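Local atomic coordinates of exotoxin 6 (Staphylococcus aureus subsp. aureus Mu50, PDB entry 4ZYS), a protein that is a staphylococcal superantigen-like exotoxin that probably binds host glycans or glycoproteins and interferes with immune defence. Residues Y39-V44 with Y48-L53; F72-G77 with L133-R138; I169-K174 with I192-K197. One frame throughout, in Å; residues are numbered along the deposited sequence.

Interaction 1: residues Y39-V44 with Y48-L53; sequences YIDVIV and YSQISL
Tyr39 and Gln50 meet as flat groups: the Gln50 amide lies over one face of the phenol ring, the two planes only 16° apart, with NE2 offset toward the rim and Gln50 CD 3.8 Å from Tyr39 CD1. CG of Gln50 stands anti to the backbone N (chi1 -176°), which lays the chain beside Asp41 and brings the amide over the Tyr39 ring. Tyr48 reaches across to the neighbouring strand, crossing Asp41 and Ile43 obliquely, with carboxylate and ring planes 66° apart. Its OH donates to OD2 of Asp41 at 3.0 Å from above the carboxylate plane, while Tyr48 CD1 rests 3.5 Å from CG1 of Ile43. OD1 of Asp41 and NE2 of Gln50 both hydrogen-bond the hydroxyl of Tyr32 on the adjoining strand.

The reverse face is mostly apolar, Ser49 excepted, whose OG bonds Asn84. CG2 of Ile40 touches CB of Ile51 and CD2 of Leu53, each at 3.8 Å; Val71 and Val90 continue this layer. Antiparallel backbone pairing fixes the register, with Ile40 N to Ile51 O 2.9 Å and Val42 N to Ser49 O 3.0 Å. This is a beta hairpin of the OB-fold domain, polar and aromatic on one face. With both Asp41 oxygens engaged by tyrosine hydroxyls, the carboxylate's rotation is probably restricted, and these donors would be expected to stabilise its negative charge.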
loop_
_atom_site.group_PDB
_atom_site.type_symbol
_atom_site.label_atom_id
_atom_site.label_comp_id
_atom_site.label_asym_id
_atom_site.label_seq_id
_atom_site.Cartn_x
_atom_site.Cartn_y
_atom_site.Cartn_z
ATOM N N TYR A 39 -4.627 -17.304 0.961
ATOM C CA TYR A 39 -5.095 -16.487 -0.174
ATOM C C TYR A 39 -6.537 -16.064 0.009
ATOM O O TYR A 39 -7.274 -16.724 0.718
ATOM C CB TYR A 39 -5.010 -17.272 -1.512
ATOM C CG TYR A 39 -3.652 -17.836 -1.825
ATOM C CD1 TYR A 39 -2.668 -17.049 -2.408
ATOM C CD2 TYR A 39 -3.350 -19.166 -1.556
ATOM C CE1 TYR A 39 -1.399 -17.559 -2.680
ATOM C CE2 TYR A 39 -2.093 -19.698 -1.855
ATOM C CZ TYR A 39 -1.119 -18.888 -2.416
ATOM O OH TYR A 39 0.127 -19.392 -2.697
ATOM N N ILE A 40 -6.949 -15.014 -0.688
ATOM C CA ILE A 40 -8.321 -14.535 -0.750
ATOM C C ILE A 40 -8.601 -14.218 -2.225
ATOM O O ILE A 40 -7.807 -13.522 -2.862
ATOM C CB ILE A 40 -8.645 -13.354 0.234
ATOM C CG1 ILE A 40 -10.131 -12.984 0.229
ATOM C CG2 ILE A 40 -7.776 -12.105 0.032
ATOM C CD1 ILE A 40 -10.695 -12.560 1.659
ATOM N N ASP A 41 -9.683 -14.810 -2.777
ATOM C CA ASP A 41 -10.124 -14.603 -4.164
ATOM C C ASP A 41 -11.207 -13.542 -4.195
ATOM O O ASP A 41 -12.102 -13.582 -3.364
ATOM C CB ASP A 41 -10.670 -15.904 -4.785
ATOM C CG ASP A 41 -9.646 -16.931 -5.194
ATOM O OD1 ASP A 41 -8.435 -16.601 -5.204
ATOM O OD2 ASP A 41 -10.041 -18.088 -5.440
ATOM N N VAL A 42 -11.127 -12.600 -5.137
ATOM C CA VAL A 42 -12.073 -11.508 -5.264
ATOM C C VAL A 42 -12.419 -11.328 -6.734
ATOM O O VAL A 42 -11.524 -11.412 -7.588
ATOM C CB VAL A 42 -11.517 -10.167 -4.669
ATOM C CG1 VAL A 42 -12.614 -9.113 -4.526
ATOM C CG2 VAL A 42 -10.836 -10.369 -3.320
ATOM N N ILE A 43 -13.703 -11.013 -7.023
ATOM C CA ILE A 43 -14.171 -10.610 -8.358
ATOM C C ILE A 43 -14.510 -9.118 -8.282
ATOM O O ILE A 43 -15.280 -8.706 -7.418
ATOM C CB ILE A 43 -15.343 -11.461 -8.932
ATOM C CG1 ILE A 43 -14.807 -12.795 -9.482
ATOM C CG2 ILE A 43 -16.092 -10.703 -10.042
ATOM C CD1 ILE A 43 -15.830 -13.842 -9.853
ATOM N N VAL A 44 -13.868 -8.315 -9.121
ATOM C CA VAL A 44 -14.109 -6.873 -9.279
ATOM C C VAL A 44 -14.405 -6.678 -10.756
ATOM O O VAL A 44 -13.571 -7.065 -11.549
ATOM C CB VAL A 44 -12.922 -5.966 -8.793
ATOM C CG1 VAL A 44 -13.192 -4.501 -9.143
ATOM C CG2 VAL A 44 -12.657 -6.123 -7.288
ATOM N N TYR A 48 -10.862 -11.383 -12.158
ATOM C CA TYR A 48 -10.456 -12.243 -11.066
ATOM C C TYR A 48 -9.092 -11.895 -10.490
ATOM O O TYR A 48 -8.121 -11.739 -11.237
ATOM C CB TYR A 48 -10.422 -13.678 -11.544
ATOM C CG TYR A 48 -10.857 -14.641 -10.475
ATOM C CD1 TYR A 48 -12.198 -14.981 -10.323
ATOM C CD2 TYR A 48 -9.937 -15.214 -9.612
ATOM C CE1 TYR A 48 -12.613 -15.867 -9.335
ATOM C CE2 TYR A 48 -10.338 -16.118 -8.629
ATOM C CZ TYR A 48 -11.680 -16.452 -8.502
ATOM O OH TYR A 48 -12.117 -17.340 -7.544
ATOM N N SER A 49 -9.020 -11.824 -9.151
ATOM C CA SER A 49 -7.772 -11.596 -8.442
ATOM C C SER A 49 -7.596 -12.609 -7.336
ATOM O O SER A 49 -8.526 -12.873 -6.576
ATOM C CB SER A 49 -7.696 -10.187 -7.859
ATOM O OG SER A 49 -7.678 -9.235 -8.902
ATOM N N GLN A 50 -6.381 -13.153 -7.237
ATOM C CA GLN A 50 -5.960 -14.052 -6.173
ATOM C C GLN A 50 -4.980 -13.242 -5.373
ATOM O O GLN A 50 -4.000 -12.761 -5.937
ATOM C CB GLN A 50 -5.344 -15.363 -6.710
ATOM C CG GLN A 50 -5.001 -16.338 -5.599
ATOM C CD GLN A 50 -3.933 -17.344 -5.986
ATOM O OE1 GLN A 50 -2.790 -16.984 -6.292
ATOM N NE2 GLN A 50 -4.243 -18.637 -5.867
ATOM N N ILE A 51 -5.269 -13.022 -4.097
ATOM C CA ILE A 51 -4.426 -12.188 -3.262
ATOM C C ILE A 51 -3.764 -13.013 -2.164
ATOM O O ILE A 51 -4.459 -13.631 -1.355
ATOM C CB ILE A 51 -5.237 -11.010 -2.634
ATOM C CG1 ILE A 51 -6.117 -10.258 -3.668
ATOM C CG2 ILE A 51 -4.315 -10.056 -1.859
ATOM C CD1 ILE A 51 -7.230 -9.324 -3.053
ATOM N N SER A 52 -2.428 -12.950 -2.084
ATOM C CA SER A 52 -1.679 -13.594 -1.001
ATOM C C SER A 52 -1.854 -12.833 0.303
ATOM O O SER A 52 -1.668 -11.613 0.346
ATOM C CB SER A 52 -0.195 -13.664 -1.336
ATOM O OG SER A 52 0.021 -14.648 -2.326
ATOM N N LEU A 53 -2.210 -13.566 1.354
ATOM C CA LEU A 53 -2.314 -13.104 2.736
ATOM C C LEU A 53 -1.100 -13.682 3.440
ATOM O O LEU A 53 -1.135 -14.781 4.012
ATOM C CB LEU A 53 -3.636 -13.531 3.400
ATOM C CG LEU A 53 -4.940 -13.133 2.724
ATOM C CD1 LEU A 53 -6.098 -13.833 3.389
ATOM C CD2 LEU A 53 -5.155 -11.612 2.777
HETATM O O HOH W 1 -10.283 -8.584 -9.088
#

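Interaction 2: residues F72-G77 with L133-R138; sequences FILREG and LDYRLR
This is a buried, aromatic interdomain contact, in which Phe72 and Leu74, on strand 69-74 of the OB-fold domain, meet Tyr135 and Arg136 on helix 130-145 of the beta-grasp domain. The segment axes come no closer than 10.8 Å, so side chains alone bridge the gap. Phe72 presents its edge to the face of Tyr135 in an offset edge-to-face pair, with ring centroids 5.8 Å apart and planes at 61°. The leading atom is CZ of Phe72, 3.8 Å from CB of Tyr135. Tyr135 has CG anti to its own backbone N (chi1 -177°), which sends the ring out from the helix toward the strand, where Phe72 and Leu74 both meet it from the same side; CD1 of Leu74 lies 3.6 Å from Tyr135 CD2.

Arg136 reaches the same phenyl ring by bending its chain. NE lies near the ring plane, 3.9 Å from Phe72 CE2, and the guanidinium stands at 83° to the ring, turning a face to the ring's rim. Val21, on strand 21-24, also packs against Phe72, Tyr135 and Arg136.

No hydrogen bond crosses between the segments. Their hold on one another probably rests on burial of apolar surface and dispersion, with a small electrostatic term from the ring edge facing a ring, while Arg136 has its stronger charge partner, Glu139, on its own helix, and a long, weak one in Glu23.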
loop_
_atom_site.group_PDB
_atom_site.type_symbol
_atom_site.label_atom_id
_atom_site.label_comp_id
_atom_site.label_asym_id
_atom_site.label_seq_id
_atom_site.Cartn_x
_atom_site.Cartn_y
_atom_site.Cartn_z
ATOM N N PHE A 72 -6.987 -3.342 -2.295
ATOM C CA PHE A 72 -6.025 -2.517 -3.013
ATOM C C PHE A 72 -5.169 -3.511 -3.776
ATOM O O PHE A 72 -4.321 -4.170 -3.171
ATOM C CB PHE A 72 -5.218 -1.635 -2.046
ATOM C CG PHE A 72 -4.370 -0.609 -2.757
ATOM C CD1 PHE A 72 -3.078 -0.919 -3.175
ATOM C CD2 PHE A 72 -4.869 0.667 -3.024
ATOM C CE1 PHE A 72 -2.299 0.016 -3.868
ATOM C CE2 PHE A 72 -4.077 1.621 -3.685
ATOM C CZ PHE A 72 -2.786 1.294 -4.088
ATOM N N ILE A 73 -5.471 -3.708 -5.074
ATOM C CA ILE A 73 -4.860 -4.730 -5.924
ATOM C C ILE A 73 -3.896 -4.116 -6.947
ATOM O O ILE A 73 -4.255 -3.246 -7.742
ATOM C CB ILE A 73 -5.986 -5.586 -6.625
ATOM C CG1 ILE A 73 -6.854 -6.357 -5.583
ATOM C CG2 ILE A 73 -5.459 -6.532 -7.747
ATOM C CD1 ILE A 73 -8.241 -6.744 -6.093
ATOM N N LEU A 74 -2.688 -4.644 -6.942
ATOM C CA LEU A 74 -1.602 -4.350 -7.862
ATOM C C LEU A 74 -1.111 -5.700 -8.428
ATOM O O LEU A 74 -0.678 -6.569 -7.679
ATOM C CB LEU A 74 -0.487 -3.564 -7.131
ATOM C CG LEU A 74 0.704 -3.074 -7.969
ATOM C CD1 LEU A 74 1.379 -1.938 -7.269
ATOM C CD2 LEU A 74 1.739 -4.182 -8.143
ATOM N N ARG A 75 -1.181 -5.861 -9.753
ATOM C CA ARG A 75 -0.724 -7.065 -10.461
ATOM C C ARG A 75 0.751 -7.284 -10.259
ATOM O O ARG A 75 1.556 -6.453 -10.687
ATOM C CB ARG A 75 -0.949 -6.937 -11.972
ATOM C CG ARG A 75 -2.173 -7.553 -12.521
ATOM C CD ARG A 75 -2.254 -7.262 -14.004
ATOM N NE ARG A 75 -1.568 -8.234 -14.877
ATOM C CZ ARG A 75 -2.123 -9.351 -15.356
ATOM N NH1 ARG A 75 -3.342 -9.711 -14.978
ATOM N NH2 ARG A 75 -1.446 -10.135 -16.181
ATOM N N GLU A 76 1.125 -8.378 -9.625
ATOM C CA GLU A 76 2.550 -8.700 -9.514
ATOM C C GLU A 76 3.017 -9.319 -10.838
ATOM O O GLU A 76 2.250 -10.046 -11.493
ATOM C CB GLU A 76 2.821 -9.666 -8.351
ATOM C CG GLU A 76 2.648 -9.049 -6.969
ATOM C CD GLU A 76 3.657 -7.998 -6.548
ATOM O OE1 GLU A 76 4.873 -8.202 -6.763
ATOM O OE2 GLU A 76 3.233 -7.009 -5.915
ATOM N N GLY A 77 4.238 -8.980 -11.239
ATOM C CA GLY A 77 4.856 -9.501 -12.457
ATOM C C GLY A 77 4.370 -8.952 -13.780
ATOM O O GLY A 77 3.491 -8.088 -13.843
ATOM N N LEU A 133 -0.674 3.000 1.345
ATOM C CA LEU A 133 0.067 4.205 1.706
ATOM C C LEU A 133 1.392 4.236 0.964
ATOM O O LEU A 133 1.778 5.280 0.470
ATOM C CB LEU A 133 0.295 4.289 3.228
ATOM C CG LEU A 133 -0.939 4.618 4.049
ATOM C CD1 LEU A 133 -0.820 4.082 5.445
ATOM C CD2 LEU A 133 -1.228 6.110 4.038
ATOM N N ASP A 134 2.064 3.089 0.862
ATOM C CA ASP A 134 3.357 2.963 0.179
ATOM C C ASP A 134 3.219 3.341 -1.299
ATOM O O ASP A 134 3.928 4.235 -1.753
ATOM C CB ASP A 134 3.914 1.539 0.336
ATOM C CG ASP A 134 5.161 1.243 -0.463
ATOM O OD1 ASP A 134 6.218 1.845 -0.161
ATOM O OD2 ASP A 134 5.105 0.357 -1.329
ATOM N N TYR A 135 2.246 2.749 -2.000
ATOM C CA TYR A 135 2.031 3.026 -3.404
ATOM C C TYR A 135 1.667 4.483 -3.659
ATOM O O TYR A 135 2.251 5.100 -4.551
ATOM C CB TYR A 135 0.942 2.108 -3.990
ATOM C CG TYR A 135 0.751 2.319 -5.478
ATOM C CD1 TYR A 135 -0.101 3.305 -5.956
ATOM C CD2 TYR A 135 1.399 1.514 -6.402
ATOM C CE1 TYR A 135 -0.270 3.516 -7.322
ATOM C CE2 TYR A 135 1.243 1.718 -7.775
ATOM C CZ TYR A 135 0.399 2.717 -8.228
ATOM O OH TYR A 135 0.217 2.943 -9.567
ATOM N N ARG A 136 0.653 5.000 -2.944
ATOM C CA ARG A 136 0.134 6.354 -3.162
ATOM C C ARG A 136 1.167 7.436 -2.805
ATOM O O ARG A 136 1.212 8.475 -3.472
ATOM C CB ARG A 136 -1.173 6.579 -2.386
ATOM C CG ARG A 136 -2.342 5.705 -2.859
ATOM C CD ARG A 136 -2.782 6.078 -4.281
ATOM N NE ARG A 136 -4.002 5.380 -4.677
ATOM C CZ ARG A 136 -4.383 5.203 -5.933
ATOM N NH1 ARG A 136 -3.617 5.622 -6.934
ATOM N NH2 ARG A 136 -5.513 4.583 -6.201
ATOM N N LEU A 137 2.006 7.199 -1.796
ATOM C CA LEU A 137 3.006 8.205 -1.447
ATOM C C LEU A 137 4.162 8.195 -2.483
ATOM O O LEU A 137 4.633 9.253 -2.894
ATOM C CB LEU A 137 3.513 8.012 -0.012
ATOM C CG LEU A 137 2.465 8.320 1.098
ATOM C CD1 LEU A 137 2.871 7.698 2.420
ATOM C CD2 LEU A 137 2.190 9.799 1.228
ATOM N N ARG A 138 4.550 7.010 -2.947
ATOM C CA ARG A 138 5.584 6.868 -3.968
ATOM C C ARG A 138 5.071 7.439 -5.298
ATOM O O ARG A 138 5.845 8.087 -5.972
ATOM C CB ARG A 138 6.037 5.392 -4.100
ATOM C CG ARG A 138 6.817 4.891 -2.861
ATOM C CD ARG A 138 7.697 3.718 -3.196
ATOM N NE ARG A 138 7.925 2.856 -2.031
ATOM C CZ ARG A 138 8.988 2.070 -1.863
ATOM N NH1 ARG A 138 9.961 2.057 -2.761
ATOM N NH2 ARG A 138 9.082 1.292 -0.795
#

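Interaction 3: residues I169-K174 with I192-K197; sequences IDLSQK and ILVEMK
OD1 of Asp170 accepts two bonds from Ser172, and these span Leu171, the residue whose CD1 methyl reaches across to Val194, Glu195 and Met196. Ser172 N donates to that oxygen at 3.1 Å, the N-H pointing at it with an angle of 161°, and Ser172 OG donates at 2.9 Å; both come from the same face of the carboxylate. The backbone bond defines an Asx turn, set within a type I beta turn running from Asp170 to Gln173, just where strand 166-170 ends.

Leu171 carries the contact through one methyl. With CG anti to the carbonyl carbon (chi1 -77°) and the chain extended to CD1 (chi2 -178°), that methyl lies 3.3 Å from Glu195 O, 4.0 Å from Val194 CG1 and 4.2 Å from CG of Met196, a selenomethionine. The Leu171 and Val194 side chains cross at about a right angle. Strand 155-161 separates the two strands in the beta-grasp sheet, and its Ile157 touches both Leu171 and Val194.

The polar and apolar parts thus divide the work: two donors on one carboxylate oxygen are likely to steady the turn, and the leucine at its corner makes a contact without hydrogen bonds, its methyl resting against a carbonyl oxygen and two apolar side chains.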
loop_
_atom_site.group_PDB
_atom_site.type_symbol
_atom_site.label_atom_id
_atom_site.label_comp_id
_atom_site.label_asym_id
_atom_site.label_seq_id
_atom_site.Cartn_x
_atom_site.Cartn_y
_atom_site.Cartn_z
ATOM N N ILE A 169 9.484 3.353 5.688
ATOM C CA ILE A 169 9.573 2.619 4.433
ATOM C C ILE A 169 10.752 3.142 3.624
ATOM O O ILE A 169 10.744 4.311 3.235
ATOM C CB ILE A 169 8.252 2.677 3.609
ATOM C CG1 ILE A 169 7.007 2.266 4.478
ATOM C CG2 ILE A 169 8.399 1.821 2.353
ATOM C CD1 ILE A 169 5.583 2.409 3.805
ATOM N N ASP A 170 11.743 2.265 3.351
ATOM C CA ASP A 170 12.942 2.580 2.574
ATOM C C ASP A 170 12.561 2.717 1.089
ATOM O O ASP A 170 11.933 1.834 0.512
ATOM C CB ASP A 170 14.003 1.492 2.823
ATOM C CG ASP A 170 15.332 1.610 2.104
ATOM O OD1 ASP A 170 15.530 2.606 1.361
ATOM O OD2 ASP A 170 16.158 0.689 2.248
ATOM N N LEU A 171 12.875 3.871 0.505
ATOM C CA LEU A 171 12.492 4.189 -0.870
ATOM C C LEU A 171 13.327 3.485 -1.923
ATOM O O LEU A 171 12.890 3.386 -3.082
ATOM C CB LEU A 171 12.546 5.711 -1.094
ATOM C CG LEU A 171 11.349 6.501 -0.512
ATOM C CD1 LEU A 171 11.464 8.012 -0.827
ATOM C CD2 LEU A 171 10.016 5.967 -1.048
ATOM N N SER A 172 14.517 2.992 -1.543
ATOM C CA SER A 172 15.432 2.328 -2.477
ATOM C C SER A 172 15.039 0.865 -2.730
ATOM O O SER A 172 15.641 0.213 -3.587
ATOM C CB SER A 172 16.881 2.428 -1.985
ATOM O OG SER A 172 17.115 1.623 -0.847
ATOM N N GLN A 173 14.027 0.348 -2.003
ATOM C CA GLN A 173 13.532 -1.030 -2.197
ATOM C C GLN A 173 12.054 -1.005 -2.357
ATOM O O GLN A 173 11.438 -0.069 -1.849
ATOM C CB GLN A 173 13.863 -1.926 -0.965
ATOM C CG GLN A 173 15.343 -2.079 -0.597
ATOM C CD GLN A 173 16.161 -2.813 -1.641
ATOM O OE1 GLN A 173 15.661 -3.676 -2.377
ATOM N NE2 GLN A 173 17.449 -2.502 -1.701
ATOM N N LYS A 174 11.444 -2.059 -2.945
ATOM C CA LYS A 174 9.979 -2.191 -2.896
ATOM C C LYS A 174 9.616 -2.418 -1.429
ATOM O O LYS A 174 10.473 -2.891 -0.679
ATOM C CB LYS A 174 9.471 -3.384 -3.736
ATOM C CG LYS A 174 9.645 -3.268 -5.253
ATOM C CD LYS A 174 8.770 -4.246 -6.003
ATOM C CE LYS A 174 9.237 -5.677 -6.040
ATOM N NZ LYS A 174 8.195 -6.563 -6.630
ATOM N N ILE A 192 3.104 12.602 7.878
ATOM C CA ILE A 192 3.771 11.794 6.876
ATOM C C ILE A 192 4.911 12.640 6.304
ATOM O O ILE A 192 4.737 13.822 5.983
ATOM C CB ILE A 192 2.841 11.228 5.763
ATOM C CG1 ILE A 192 1.673 10.394 6.351
ATOM C CG2 ILE A 192 3.648 10.393 4.716
ATOM C CD1 ILE A 192 0.509 10.106 5.301
ATOM N N LEU A 193 6.083 12.026 6.205
ATOM C CA LEU A 193 7.240 12.649 5.618
ATOM C C LEU A 193 7.768 11.742 4.546
ATOM O O LEU A 193 7.963 10.560 4.802
ATOM C CB LEU A 193 8.331 12.956 6.694
ATOM C CG LEU A 193 9.656 13.573 6.170
ATOM C CD1 LEU A 193 9.427 14.972 5.605
ATOM C CD2 LEU A 193 10.713 13.606 7.254
ATOM N N VAL A 194 7.979 12.280 3.332
ATOM C CA VAL A 194 8.616 11.551 2.232
ATOM C C VAL A 194 9.933 12.264 1.975
ATOM O O VAL A 194 9.910 13.394 1.517
ATOM C CB VAL A 194 7.749 11.429 0.945
ATOM C CG1 VAL A 194 8.452 10.561 -0.091
ATOM C CG2 VAL A 194 6.357 10.881 1.243
ATOM N N GLU A 195 11.060 11.661 2.344
ATOM C CA GLU A 195 12.397 12.226 2.124
ATOM C C GLU A 195 13.041 11.570 0.928
ATOM O O GLU A 195 13.132 10.338 0.903
ATOM C CB GLU A 195 13.329 12.002 3.345
ATOM C CG GLU A 195 13.103 12.909 4.530
ATOM C CD GLU A 195 13.864 12.498 5.778
ATOM O OE1 GLU A 195 13.568 11.420 6.354
ATOM O OE2 GLU A 195 14.747 13.280 6.197
HETATM N N MSE A 196 13.537 12.370 -0.039
HETATM C CA MSE A 196 14.272 11.838 -1.190
HETATM C C MSE A 196 15.671 12.370 -1.173
HETATM O O MSE A 196 15.867 13.510 -0.773
HETATM C CB MSE A 196 13.626 12.205 -2.521
HETATM C CG MSE A 196 12.229 11.701 -2.693
HETATM SE SE MSE A 196 11.341 12.763 -4.070
HETATM C CE MSE A 196 12.730 12.799 -5.439
ATOM N N LYS A 197 16.652 11.553 -1.602
ATOM C CA LYS A 197 18.079 11.915 -1.660
ATOM C C LYS A 197 18.722 11.350 -2.960
ATOM O O LYS A 197 17.996 10.723 -3.766
ATOM C CB LYS A 197 18.844 11.396 -0.412
ATOM C CG LYS A 197 18.240 11.739 0.947
ATOM C CD LYS A 197 18.992 11.053 2.094
ATOM C CE LYS A 197 18.430 11.422 3.449
ATOM N NZ LYS A 197 19.320 10.981 4.554
ATOM O OXT LYS A 197 19.956 11.485 -3.145
#

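In the fold
Following the chain, interaction 1 closes first, a hairpin with just three residues between its segments. Interaction 2 then opens on strand 69-74 of the same sheet and closes 55 intervening residues later on helix 130-145, joining the OB-fold domain to the beta-grasp domain. Interaction 3 spans 17 residues and brings the end of strand 166-170 to the C-terminal strand. The three run in series, none nested or crossed. Ile73, beside Phe72, packs on Ser49 and Ile51, coupling interactions 1 and 2; Arg138 NH1 probably hydrogen-bonds Gln173 O, coupling 2 and 3. Interactions 1 and 3, with centres about 28 Å apart, do not touch.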